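PDB 4HRV: putative lipoprotein GNA1162 from Neisseria meningitidis, which is of unknown function but is probably a lipid-anchored protein of the cell envelope, whose soluble part pairs with a second copy. Local coordinates for residues B[112-117]-B[121-126]; B[33-38]-B[50-55]; B[73-78]-B[87-92]; B[62-65]-B[69-72]; B[95-100]-B[104-109]. The protein carries 3 engineered substitutions. All coordinates share one frame; numbering follows the deposited sequence.

Contact 1: B[112-117]-B[121-126]; sequences ARLVDS and KELWSG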
# COMPACT_ATOMS: atom_id res chain seq x y z
N ALA B 112 2.88 12.32 1.88
CA ALA B 112 2.51 12.86 3.18
C ALA B 112 3.73 13.26 3.96
O ALA B 112 4.83 12.77 3.71
CB ALA B 112 1.69 11.85 3.97
N ARG B 113 3.55 14.19 4.90
CA ARG B 113 4.60 14.55 5.81
C ARG B 113 4.02 14.83 7.19
O ARG B 113 2.93 15.39 7.30
CB ARG B 113 5.37 15.77 5.29
CG ARG B 113 4.58 17.06 5.28
CD ARG B 113 5.36 18.17 4.59
NE ARG B 113 4.81 19.49 4.93
CZ ARG B 113 3.72 20.00 4.36
NH1 ARG B 113 3.07 19.30 3.44
NH2 ARG B 113 3.28 21.19 4.72
N LEU B 114 4.75 14.43 8.22
CA LEU B 114 4.34 14.69 9.60
C LEU B 114 5.22 15.80 10.16
O LEU B 114 6.43 15.70 10.14
CB LEU B 114 4.51 13.45 10.46
CG LEU B 114 3.95 13.60 11.88
CD1 LEU B 114 2.44 13.63 11.80
CD2 LEU B 114 4.42 12.48 12.81
N VAL B 115 4.61 16.87 10.66
CA VAL B 115 5.42 17.95 11.20
C VAL B 115 5.10 18.28 12.65
O VAL B 115 3.95 18.25 13.09
CB VAL B 115 5.34 19.25 10.35
CG1 VAL B 115 5.43 18.92 8.89
CG2 VAL B 115 4.07 20.03 10.66
N ASP B 116 6.15 18.62 13.39
CA ASP B 116 6.02 19.06 14.76
C ASP B 116 5.22 20.36 14.76
O ASP B 116 5.56 21.30 14.06
CB ASP B 116 7.43 19.26 15.34
CG ASP B 116 7.41 19.69 16.80
OD1 ASP B 116 6.64 20.61 17.16
OD2 ASP B 116 8.19 19.12 17.59
N SER B 117 4.14 20.39 15.53
CA SER B 117 3.20 21.50 15.43
C SER B 117 3.71 22.73 16.17
O SER B 117 3.20 23.83 15.95
CB SER B 117 1.82 21.09 15.95
OG SER B 117 0.81 21.95 15.43
N LYS B 121 9.03 21.59 12.43
CA LYS B 121 10.04 20.64 11.98
C LYS B 121 9.40 19.37 11.43
O LYS B 121 8.44 18.85 11.99
CB LYS B 121 11.05 20.28 13.08
CG LYS B 121 12.06 19.22 12.63
CD LYS B 121 13.04 18.81 13.72
CE LYS B 121 14.04 17.78 13.20
NZ LYS B 121 13.41 16.53 12.67
N GLU B 122 9.93 18.90 10.32
CA GLU B 122 9.43 17.68 9.71
C GLU B 122 9.92 16.45 10.50
O GLU B 122 11.11 16.31 10.76
CB GLU B 122 9.87 17.59 8.25
CG GLU B 122 9.23 16.44 7.49
CD GLU B 122 9.57 16.45 6.01
OE1 GLU B 122 10.48 15.70 5.60
OE2 GLU B 122 8.92 17.20 5.25
N LEU B 123 8.99 15.58 10.87
CA LEU B 123 9.31 14.41 11.67
C LEU B 123 9.34 13.13 10.83
O LEU B 123 10.02 12.15 11.18
CB LEU B 123 8.29 14.26 12.79
CG LEU B 123 8.16 15.50 13.68
CD1 LEU B 123 6.91 15.40 14.54
CD2 LEU B 123 9.40 15.69 14.52
N TRP B 124 8.61 13.14 9.72
CA TRP B 124 8.49 11.96 8.87
C TRP B 124 7.94 12.37 7.51
O TRP B 124 7.19 13.33 7.42
CB TRP B 124 7.54 10.95 9.50
CG TRP B 124 7.19 9.79 8.61
CD1 TRP B 124 7.90 8.64 8.47
CD2 TRP B 124 6.06 9.68 7.74
NE1 TRP B 124 7.28 7.81 7.56
CE2 TRP B 124 6.14 8.42 7.10
CE3 TRP B 124 4.97 10.52 7.44
CZ2 TRP B 124 5.19 7.98 6.18
CZ3 TRP B 124 4.03 10.08 6.52
CH2 TRP B 124 4.14 8.81 5.90
N SER B 125 8.32 11.64 6.46
CA SER B 125 7.68 11.81 5.16
C SER B 125 7.72 10.53 4.31
O SER B 125 8.68 9.76 4.37
CB SER B 125 8.25 13.00 4.38
OG SER B 125 9.53 12.72 3.88
N GLY B 126 6.68 10.33 3.52
CA GLY B 126 6.57 9.17 2.67
C GLY B 126 5.63 9.43 1.51
O GLY B 126 4.96 10.47 1.46
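Leu-114 faces two residues at once, Leu-123 and Trp-124, across the antiparallel hairpin of strands 104-116 and 122-133, and this makes a classic beta bulge. Leu-114 O takes the N-H of Leu-123 at 2.7 Å, nearly straight (170° at the hydrogen), whereas Trp-124 N gives the same Leu-114 O only a weak bond of 3.4 Å. Past the bulge the pairing has slipped by one residue, and Val-115 stands against Glu-122. Leu-123, the extra residue, points its side chain toward the partner strand. A chi1 of -55° sets its CG beside its own backbone N, and Leu-123 CD1 then rests 3.5 Å from Asp-116 N and 4.2 Å from Leu-114 CD2, a good use of a branched apolar chain. Trp-124 shares a face with Leu-114 and Ala-112. Its CG is anti to the backbone N (chi1 171°), which carries the indole along the strand until CZ3 lies 3.9 Å from Ala-112 CB; the small methyl suits so broad a neighbour. Gly-126, without a side chain, can slip its N over one face of the indole, near the rim. Trp-124 NE1 bonds to Glu-132 of the second subunit, and the beta sheet itself continues into that subunit at Gly-126. On the other face Arg-113 and Glu-122 run across one another, nearly perpendicular: the aliphatic Arg-113 CD meets Glu-122 OE2, at 3.7 Å, while the charged ends do not touch and any attraction is probably weak. Towards the turn, Asp-116 OD1 accepts from Arg-118 N, and Asp-116 N donates to Lys-121 O at 2.7 Å.

Contact 2: B[33-38]-B[50-55]; sequences GMLAST and FPAAVV. Engineered in segment 33-38: Met-34 (natural residue Val).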
# COMPACT_ATOMS: atom_id res chain seq x y z
N GLY B 33 -13.58 10.83 1.76
CA GLY B 33 -13.52 9.81 2.79
C GLY B 33 -12.12 9.45 3.25
O GLY B 33 -11.94 8.61 4.14
N MSE B 34 -11.11 10.07 2.65
CA MSE B 34 -9.74 9.71 2.99
C MSE B 34 -9.37 10.07 4.43
O MSE B 34 -8.74 9.28 5.13
CB MSE B 34 -8.77 10.35 2.00
CG MSE B 34 -7.33 10.09 2.34
SE MSE B 34 -6.16 10.67 0.90
CE MSE B 34 -5.41 8.93 0.40
N LEU B 35 -9.78 11.26 4.87
CA LEU B 35 -9.50 11.71 6.23
C LEU B 35 -9.94 10.66 7.25
O LEU B 35 -9.17 10.28 8.13
CB LEU B 35 -10.18 13.05 6.51
CG LEU B 35 -9.91 13.68 7.90
CD1 LEU B 35 -8.43 13.71 8.19
CD2 LEU B 35 -10.52 15.08 8.01
N ALA B 36 -11.18 10.20 7.11
CA ALA B 36 -11.72 9.13 7.96
C ALA B 36 -10.87 7.85 7.95
O ALA B 36 -10.71 7.19 8.98
CB ALA B 36 -13.15 8.81 7.55
N SER B 37 -10.33 7.50 6.79
CA SER B 37 -9.58 6.25 6.67
C SER B 37 -8.27 6.22 7.46
O SER B 37 -7.65 5.16 7.62
CB SER B 37 -9.30 5.94 5.19
OG SER B 37 -8.11 6.57 4.76
N THR B 38 -7.83 7.38 7.97
CA THR B 38 -6.52 7.43 8.59
C THR B 38 -6.60 7.12 10.08
O THR B 38 -5.59 6.85 10.72
CB THR B 38 -5.84 8.80 8.42
OG1 THR B 38 -6.55 9.78 9.19
CG2 THR B 38 -5.84 9.22 6.97
N PHE B 50 -7.86 12.80 16.57
CA PHE B 50 -9.23 13.31 16.62
C PHE B 50 -10.08 12.69 15.51
O PHE B 50 -9.57 12.40 14.42
CB PHE B 50 -9.24 14.84 16.44
CG PHE B 50 -8.16 15.58 17.22
CD1 PHE B 50 -8.50 16.47 18.22
CD2 PHE B 50 -6.81 15.39 16.93
CE1 PHE B 50 -7.52 17.16 18.93
CE2 PHE B 50 -5.82 16.07 17.64
CZ PHE B 50 -6.17 16.95 18.64
N PRO B 51 -11.39 12.48 15.76
CA PRO B 51 -12.26 11.99 14.69
C PRO B 51 -12.36 13.01 13.57
O PRO B 51 -12.21 14.21 13.82
CB PRO B 51 -13.62 11.83 15.38
CG PRO B 51 -13.30 11.77 16.85
CD PRO B 51 -12.11 12.65 17.03
N ALA B 52 -12.58 12.54 12.36
CA ALA B 52 -12.65 13.42 11.21
C ALA B 52 -13.78 14.44 11.35
O ALA B 52 -13.62 15.62 11.02
CB ALA B 52 -12.80 12.60 9.92
N ALA B 53 -14.92 14.00 11.87
CA ALA B 53 -16.07 14.89 11.99
C ALA B 53 -15.79 16.05 12.95
O ALA B 53 -16.28 17.15 12.77
CB ALA B 53 -17.30 14.12 12.44
N VAL B 54 -15.01 15.78 13.98
CA VAL B 54 -14.67 16.79 14.96
C VAL B 54 -13.74 17.83 14.37
O VAL B 54 -13.93 19.02 14.55
CB VAL B 54 -14.02 16.14 16.19
CG1 VAL B 54 -13.43 17.18 17.08
CG2 VAL B 54 -15.04 15.30 16.94
N VAL B 55 -12.72 17.36 13.66
CA VAL B 55 -11.76 18.25 13.03
C VAL B 55 -12.44 19.14 11.98
O VAL B 55 -12.29 20.36 11.98
CB VAL B 55 -10.62 17.42 12.38
CG1 VAL B 55 -9.69 18.32 11.60
CG2 VAL B 55 -9.86 16.65 13.45
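The backbones come nearest at Ala-36 and Ala-52, whose CA atoms are 5.5 Å apart, where a weakly bonded helical turn of about 34-37 passes the first turn of helix 52-61. The bulk of the contact is one methyl group against one leucine. Ala-52 CB points at the opposite turn and meets Leu-35 CG at 3.7 Å, with Leu-35 CD2 close behind at 3.9 Å from the same Ala-52 CB. Leu-35 reaches across because its CG stands anti to the backbone N (chi1 -177°). Ala-36 CB adds a looser touch, 4.5 Å from Ala-52 CB. Two small alanines let the backbones draw close, while Leu-35 supplies most of the apolar surface on its side. The contact belongs to an alpha/beta fold with helices on both faces of a mixed beta sheet: Leu-35 also rests on Val-18 and Val-55 on Leu-17, successive residues of strand 15-23 that are expected to face opposite ways, so the two helical layers appear to meet round the edge of the sheet. Pro-51, at the N-cap position, precedes the second helix. In the turn 34-37, hydroxyls reinforce the weak backbone bonding. Ser-37 OG donates to Met-34 O at 2.8 Å, in the carbonyl plane and on a lone pair, and Thr-38 OG1 donates to Leu-35 O at 2.9 Å. Leu-35 O also receives Thr-38 N, at 3.2 Å. Met-34, an engineered selenomethionine, turns from Ala-52 towards Ile-90 and Val-92 of the sheet and Gln-152 of the second subunit.

Contact 3: B[73-78]-B[87-92]; sequences VRPEKL and VLYITV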
# COMPACT_ATOMS: atom_id res chain seq x y z
N VAL B 73 -2.08 27.25 6.70
CA VAL B 73 -2.04 27.79 8.05
C VAL B 73 -0.74 27.38 8.72
O VAL B 73 -0.32 26.24 8.58
CB VAL B 73 -3.20 27.23 8.89
CG1 VAL B 73 -3.06 27.65 10.36
CG2 VAL B 73 -4.53 27.70 8.33
N ARG B 74 -0.10 28.29 9.45
CA ARG B 74 1.10 27.89 10.18
C ARG B 74 0.77 26.83 11.23
O ARG B 74 -0.24 26.94 11.94
CB ARG B 74 1.79 29.11 10.82
CG ARG B 74 2.49 29.99 9.80
CD ARG B 74 3.59 30.85 10.41
NE ARG B 74 3.10 31.65 11.53
CZ ARG B 74 3.38 31.40 12.80
NH1 ARG B 74 4.15 30.37 13.11
NH2 ARG B 74 2.91 32.18 13.76
N PRO B 75 1.62 25.81 11.34
CA PRO B 75 1.32 24.72 12.28
C PRO B 75 1.15 25.23 13.71
O PRO B 75 0.32 24.70 14.45
CB PRO B 75 2.56 23.82 12.18
CG PRO B 75 3.07 24.08 10.80
CD PRO B 75 2.84 25.54 10.57
N GLU B 76 1.91 26.25 14.09
CA GLU B 76 1.82 26.78 15.44
C GLU B 76 0.41 27.31 15.73
O GLU B 76 -0.07 27.25 16.86
CB GLU B 76 2.86 27.89 15.65
CG GLU B 76 4.30 27.47 15.39
CD GLU B 76 4.66 27.35 13.91
OE1 GLU B 76 3.81 27.63 13.04
OE2 GLU B 76 5.81 26.97 13.61
N LYS B 77 -0.25 27.83 14.71
CA LYS B 77 -1.63 28.28 14.83
C LYS B 77 -2.55 27.09 15.07
O LYS B 77 -3.46 27.13 15.91
CB LYS B 77 -2.07 29.02 13.57
CG LYS B 77 -1.34 30.34 13.32
CD LYS B 77 -1.59 31.34 14.44
CE LYS B 77 -1.42 32.77 13.94
NZ LYS B 77 -0.15 32.93 13.19
N LEU B 78 -2.34 26.01 14.30
CA LEU B 78 -3.10 24.79 14.51
C LEU B 78 -2.97 24.31 15.94
O LEU B 78 -3.96 23.95 16.58
CB LEU B 78 -2.68 23.69 13.53
CG LEU B 78 -2.91 24.04 12.07
CD1 LEU B 78 -2.55 22.84 11.19
CD2 LEU B 78 -4.35 24.46 11.87
N VAL B 87 1.24 17.63 13.10
CA VAL B 87 0.22 17.75 12.07
C VAL B 87 0.61 16.85 10.93
O VAL B 87 1.77 16.84 10.49
CB VAL B 87 0.10 19.19 11.53
CG1 VAL B 87 -1.08 19.32 10.57
CG2 VAL B 87 -0.04 20.17 12.68
N LEU B 88 -0.37 16.11 10.43
CA LEU B 88 -0.15 15.24 9.29
C LEU B 88 -0.77 15.83 8.05
O LEU B 88 -1.98 16.09 8.01
CB LEU B 88 -0.72 13.84 9.58
CG LEU B 88 -0.60 12.82 8.45
CD1 LEU B 88 0.86 12.43 8.22
CD2 LEU B 88 -1.43 11.59 8.78
N TYR B 89 0.06 16.10 7.05
CA TYR B 89 -0.40 16.65 5.79
C TYR B 89 -0.37 15.58 4.69
O TYR B 89 0.69 15.01 4.40
CB TYR B 89 0.50 17.81 5.34
CG TYR B 89 0.51 19.00 6.28
CD1 TYR B 89 1.57 19.22 7.14
CD2 TYR B 89 -0.56 19.90 6.30
CE1 TYR B 89 1.58 20.33 8.01
CE2 TYR B 89 -0.56 21.00 7.17
CZ TYR B 89 0.51 21.21 8.00
OH TYR B 89 0.50 22.29 8.87
N ILE B 90 -1.52 15.33 4.08
CA ILE B 90 -1.58 14.38 2.97
C ILE B 90 -1.97 15.09 1.69
O ILE B 90 -2.86 15.94 1.70
CB ILE B 90 -2.61 13.30 3.25
CG1 ILE B 90 -2.25 12.55 4.54
CG2 ILE B 90 -2.73 12.34 2.06
CD1 ILE B 90 -3.37 11.69 5.06
N THR B 91 -1.29 14.76 0.60
CA THR B 91 -1.63 15.26 -0.73
C THR B 91 -1.80 14.11 -1.72
O THR B 91 -0.91 13.27 -1.88
CB THR B 91 -0.55 16.22 -1.24
OG1 THR B 91 -0.44 17.33 -0.35
CG2 THR B 91 -0.88 16.74 -2.64
N VAL B 92 -2.97 14.06 -2.36
CA VAL B 92 -3.20 13.12 -3.46
C VAL B 92 -2.72 13.77 -4.75
O VAL B 92 -3.23 14.82 -5.16
CB VAL B 92 -4.69 12.77 -3.59
CG1 VAL B 92 -4.94 11.96 -4.89
CG2 VAL B 92 -5.15 11.99 -2.37
O HOH W 1 -1.38 23.96 8.16
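Helix 75-82 packs here against strand 86-99, the strand that follows it, and the meeting point is the phenol end of Tyr-89. Pro-75 CG lies 3.7 Å from Tyr-89 OH, the proline ring set nearly perpendicular to the line of the tyrosine. From the next turn of the helix Leu-78, coming from the opposite direction to the tyrosine, brings its CD1 to 3.9 Å from the same Tyr-89 OH. Leu-78 CD1 also settles against both branches of Val-87, 3.9 Å from Val-87 CG1 and 4.0 Å from Val-87 CG2, so the leucine fills the angle between valine and tyrosine. Val-87 CG1 in turn lies over one face of the Tyr-89 ring, near the rim. The long tyrosine spans the distance from strand to helix: its CG sits anti to the carbonyl carbon (chi1 -63°), which sends the ring out toward Pro-75. Though hemmed in by carbon, the hydroxyl is satisfied by a water in the plane of the ring. Tyr-89 OH donates to this water at 2.6 Å, and the water donates to Val-73 O at a distance (2.5 Å) short enough to be doubtful in detail. At the start of the helix proline, lacking an N-H, costs nothing, Arg-74 holds the N-cap position, and Arg-74 NH1 forms a salt bridge of 2.8 Å with Glu-76 OE1. His-71 meets the tyrosine ring with planes about 55° apart, and Ser-117 OG reaches Pro-75 O. An apolar helix flank laid on a central strand is typical of a beta-alpha-beta crossover, here running from strand 48-49 through three helices to the parallel strand 86-99, with strand 15-23 between them in the sheet.

Contact 4: B[62-65]-B[69-72]; sequences NGMT and DIHA. Engineered in segment 62-65: Met-64 (natural residue Leu).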
# COMPACT_ATOMS: atom_id res chain seq x y z
N ASN B 62 -14.18 27.89 12.47
CA ASN B 62 -13.13 28.89 12.36
C ASN B 62 -13.05 29.50 10.97
O ASN B 62 -12.04 30.08 10.60
CB ASN B 62 -11.77 28.31 12.76
CG ASN B 62 -11.60 28.18 14.26
OD1 ASN B 62 -11.19 29.13 14.94
ND2 ASN B 62 -11.93 27.01 14.79
N GLY B 63 -14.13 29.37 10.21
CA GLY B 63 -14.21 29.98 8.89
C GLY B 63 -13.51 29.23 7.76
O GLY B 63 -13.48 29.73 6.64
N MSE B 64 -12.96 28.05 8.02
CA MSE B 64 -12.21 27.34 6.98
C MSE B 64 -12.81 25.99 6.57
O MSE B 64 -13.15 25.17 7.41
CB MSE B 64 -10.76 27.13 7.39
CG MSE B 64 -9.90 28.38 7.34
SE MSE B 64 -7.98 27.98 7.28
CE MSE B 64 -7.33 29.83 7.35
N THR B 65 -12.89 25.76 5.27
CA THR B 65 -13.33 24.45 4.78
C THR B 65 -12.46 23.94 3.63
O THR B 65 -12.35 22.74 3.42
CB THR B 65 -14.81 24.46 4.35
OG1 THR B 65 -15.03 25.54 3.44
CG2 THR B 65 -15.71 24.63 5.57
N ASP B 69 -6.53 26.21 1.91
CA ASP B 69 -6.43 27.22 2.95
C ASP B 69 -5.80 26.56 4.18
O ASP B 69 -4.89 27.12 4.81
CB ASP B 69 -7.81 27.78 3.32
CG ASP B 69 -8.36 28.74 2.28
OD1 ASP B 69 -7.56 29.43 1.61
OD2 ASP B 69 -9.60 28.78 2.12
N ILE B 70 -6.29 25.37 4.53
CA ILE B 70 -5.87 24.73 5.77
C ILE B 70 -4.38 24.36 5.77
O ILE B 70 -3.66 24.66 6.73
CB ILE B 70 -6.77 23.54 6.13
CG1 ILE B 70 -8.18 24.06 6.44
CG2 ILE B 70 -6.21 22.75 7.32
CD1 ILE B 70 -9.26 23.01 6.44
N HIS B 71 -3.92 23.77 4.68
CA HIS B 71 -2.52 23.39 4.53
C HIS B 71 -1.58 24.59 4.53
O HIS B 71 -0.37 24.42 4.64
CB HIS B 71 -2.31 22.60 3.24
CG HIS B 71 -2.79 21.19 3.31
ND1 HIS B 71 -1.98 20.12 3.03
CD2 HIS B 71 -4.01 20.67 3.62
CE1 HIS B 71 -2.67 19.00 3.15
NE2 HIS B 71 -3.90 19.31 3.51
N ALA B 72 -2.15 25.78 4.38
CA ALA B 72 -1.39 27.02 4.37
C ALA B 72 -1.23 27.64 5.76
O ALA B 72 -0.36 28.49 5.98
CB ALA B 72 -2.04 28.02 3.42
O HOH W 2 -12.02 28.06 3.55
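Met-64, an engineered selenomethionine, reaches from the loop after helix 52-61 onto the side of helix 67-72. Its CB already points at the helix and comes within 4.1 Å of Ile-70 CG1. From there CG leaves beside the residue's own backbone N (chi1 -74°), and the chain runs on fully extended. The selenium is the atom that touches most: Met-64 SE is 4.0 Å from Ile-70 CG1 and equally 4.0 Å from Asp-69 CB, thus lying against two successive residues of the helix. Met-64 and Ile-70 run alongside one another, pointing opposite ways, and the branched apolar chain of Ile-70 suits its buried place between loop and sheet. Beyond the selenium the methyl CE continues the extended line. Asp-69 turns only its CB to this apolar strip. Its carboxylate goes to water, which gives a hydrogen bond of 2.9 Å to Asp-69 OD2 and receives one of 3.0 Å from Thr-65 N. A single water therefore joins loop and helix, and a carboxylate suits the exposed place, being able to accept from it. Thr-65 O comes near the tip of the same isoleucine branch, 4.3 Å from Ile-70 CD1. Gly-63, with positive phi, is the C-prime residue of the Schellman motif that ends helix 52-61; there the chain leaves the helix, and Met-64 follows directly. The selenium also touches Val-73, just before helix 75-82. On the inner side Ile-70 lies on Val-19 and Pro-20 of strand 15-23, while His-71 NE2 bonds to Pro-20 O, so the short helix is wedged between the loop and the sheet.

Contact 5: B[95-100]-B[104-109]; sequences YGTSYQ and SVTTVS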
# COMPACT_ATOMS: atom_id res chain seq x y z
N TYR B 95 -5.01 10.43 -9.32
CA TYR B 95 -6.23 9.68 -9.07
C TYR B 95 -7.02 9.55 -10.36
O TYR B 95 -7.49 10.54 -10.91
CB TYR B 95 -7.09 10.38 -8.02
CG TYR B 95 -8.32 9.60 -7.59
CD1 TYR B 95 -9.47 9.58 -8.38
CD2 TYR B 95 -8.33 8.90 -6.39
CE1 TYR B 95 -10.60 8.88 -7.98
CE2 TYR B 95 -9.45 8.20 -5.98
CZ TYR B 95 -10.58 8.19 -6.78
OH TYR B 95 -11.68 7.49 -6.36
N GLY B 96 -7.17 8.32 -10.83
CA GLY B 96 -7.95 8.13 -12.04
C GLY B 96 -7.68 6.82 -12.72
O GLY B 96 -7.03 5.92 -12.17
N THR B 97 -8.19 6.70 -13.94
CA THR B 97 -8.08 5.47 -14.69
C THR B 97 -7.69 5.78 -16.13
O THR B 97 -8.32 6.61 -16.78
CB THR B 97 -9.40 4.69 -14.68
OG1 THR B 97 -9.91 4.62 -13.34
CG2 THR B 97 -9.20 3.28 -15.21
N SER B 98 -6.63 5.13 -16.60
CA SER B 98 -6.26 5.19 -18.00
C SER B 98 -7.16 4.21 -18.72
O SER B 98 -7.06 3.00 -18.52
CB SER B 98 -4.80 4.77 -18.18
OG SER B 98 -4.60 3.43 -17.73
N TYR B 99 -8.07 4.73 -19.54
CA TYR B 99 -9.03 3.88 -20.24
C TYR B 99 -8.45 3.35 -21.54
O TYR B 99 -8.37 4.06 -22.54
CB TYR B 99 -10.34 4.62 -20.49
CG TYR B 99 -11.22 4.72 -19.26
CD1 TYR B 99 -12.00 3.64 -18.85
CD2 TYR B 99 -11.26 5.88 -18.50
CE1 TYR B 99 -12.80 3.72 -17.73
CE2 TYR B 99 -12.06 5.97 -17.38
CZ TYR B 99 -12.83 4.89 -16.99
OH TYR B 99 -13.62 4.99 -15.87
N GLN B 100 -8.04 2.09 -21.52
CA GLN B 100 -7.52 1.45 -22.71
C GLN B 100 -8.48 0.36 -23.15
O GLN B 100 -9.42 0.02 -22.43
CB GLN B 100 -6.12 0.89 -22.44
CG GLN B 100 -5.11 1.98 -22.06
CD GLN B 100 -3.83 1.44 -21.47
OE1 GLN B 100 -3.52 1.65 -20.30
NE2 GLN B 100 -3.06 0.72 -22.29
N SER B 104 -8.75 -1.05 -18.33
CA SER B 104 -8.40 0.24 -17.77
C SER B 104 -7.58 0.00 -16.51
O SER B 104 -7.79 -0.98 -15.80
CB SER B 104 -9.66 1.04 -17.47
OG SER B 104 -10.47 1.18 -18.62
N VAL B 105 -6.63 0.88 -16.23
CA VAL B 105 -5.78 0.70 -15.07
C VAL B 105 -6.01 1.88 -14.16
O VAL B 105 -5.89 3.03 -14.59
CB VAL B 105 -4.30 0.65 -15.48
CG1 VAL B 105 -3.39 0.76 -14.26
CG2 VAL B 105 -4.02 -0.62 -16.28
N THR B 106 -6.37 1.62 -12.90
CA THR B 106 -6.58 2.72 -11.97
C THR B 106 -5.33 2.95 -11.12
O THR B 106 -4.70 2.01 -10.63
CB THR B 106 -7.80 2.52 -11.03
OG1 THR B 106 -7.45 1.65 -9.95
CG2 THR B 106 -8.99 1.95 -11.79
N THR B 107 -4.98 4.22 -10.97
CA THR B 107 -3.78 4.61 -10.26
C THR B 107 -4.16 5.64 -9.21
O THR B 107 -4.89 6.58 -9.51
CB THR B 107 -2.75 5.24 -11.22
OG1 THR B 107 -2.31 4.26 -12.17
CG2 THR B 107 -1.55 5.76 -10.44
N VAL B 108 -3.68 5.45 -7.99
CA VAL B 108 -3.76 6.48 -6.95
C VAL B 108 -2.38 6.67 -6.35
O VAL B 108 -1.71 5.70 -6.02
CB VAL B 108 -4.75 6.11 -5.83
CG1 VAL B 108 -4.84 7.26 -4.80
CG2 VAL B 108 -6.11 5.84 -6.40
N SER B 109 -1.94 7.92 -6.24
CA SER B 109 -0.65 8.22 -5.64
C SER B 109 -0.87 9.37 -4.66
O SER B 109 -1.64 10.29 -4.93
CB SER B 109 0.37 8.64 -6.69
OG SER B 109 0.44 7.70 -7.75
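Gly-96 O is gripped twice from across the hairpin: Thr-107 N donates to it at 2.9 Å in a nearly straight bond (164°), and Thr-106 CA presents a C-H 3.2 Å from Gly-96 O. The return bond, Gly-96 N to Thr-107 O, is 3.2 Å. The glycine has a phi of 161°, an extended shape that other residues scarcely adopt. Two residues on, Ser-98 N donates to Val-105 O at 3.0 Å and Val-105 N to Ser-98 O at 3.2 Å. Strands 86-99 and 104-116 thus form a long antiparallel beta hairpin, in which these hydrogen-bonded pairs are separated by the non-hydrogen-bonded pair of Thr-97 and Thr-106. Those two threonines lie side by side and point the same way, Thr-97 OG1 being 3.2 Å from Thr-106 CG2; beta-branched residues favour the extended backbone of both strands. On the same face Tyr-95 runs beside Val-108. Its CG stands anti to the backbone N (chi1 -174°), and the ring approaches the valine obliquely, with Tyr-95 CD2 3.8 Å from Val-108 CG2. This face is also used by the second subunit, whose Ile-153 packs on Thr-106 and Val-108 and whose Ser-156 packs on Tyr-95. Opposite, Ser-98 and Val-105 lie near the tip of the hairpin, where polar chains predominate. Ser-98 OG lies close to Val-105 CB and is turned along its own strand to donate to Gln-100 OE1, in the plane of that amide and on a lone pair, at 3.3 Å.

In the fold
Along the chain contact 2 closes before contact 4 opens, and contacts 3, 5 and 1 follow in turn. Contacts 3, 5 and 1 share one mixed sheet: strand 86-99 serves 3 and 5, strand 104-116 serves 5 and 1. Contacts 1 and 3 adjoin, centres 9 Å apart, with Val-87 and Val-115 joined through their backbones. The centre of contact 5 lies about 28 Å from the centre of either. Contacts 3 and 4 touch, centres 10 Å apart, on successive helices packed against the sheet; contact 2 touches 3 through Met-34. Contacts 1 and 5, at opposite ends of the hairpin strands, both reach the second subunit, as do contact 2 and Leu-88 of contact 3.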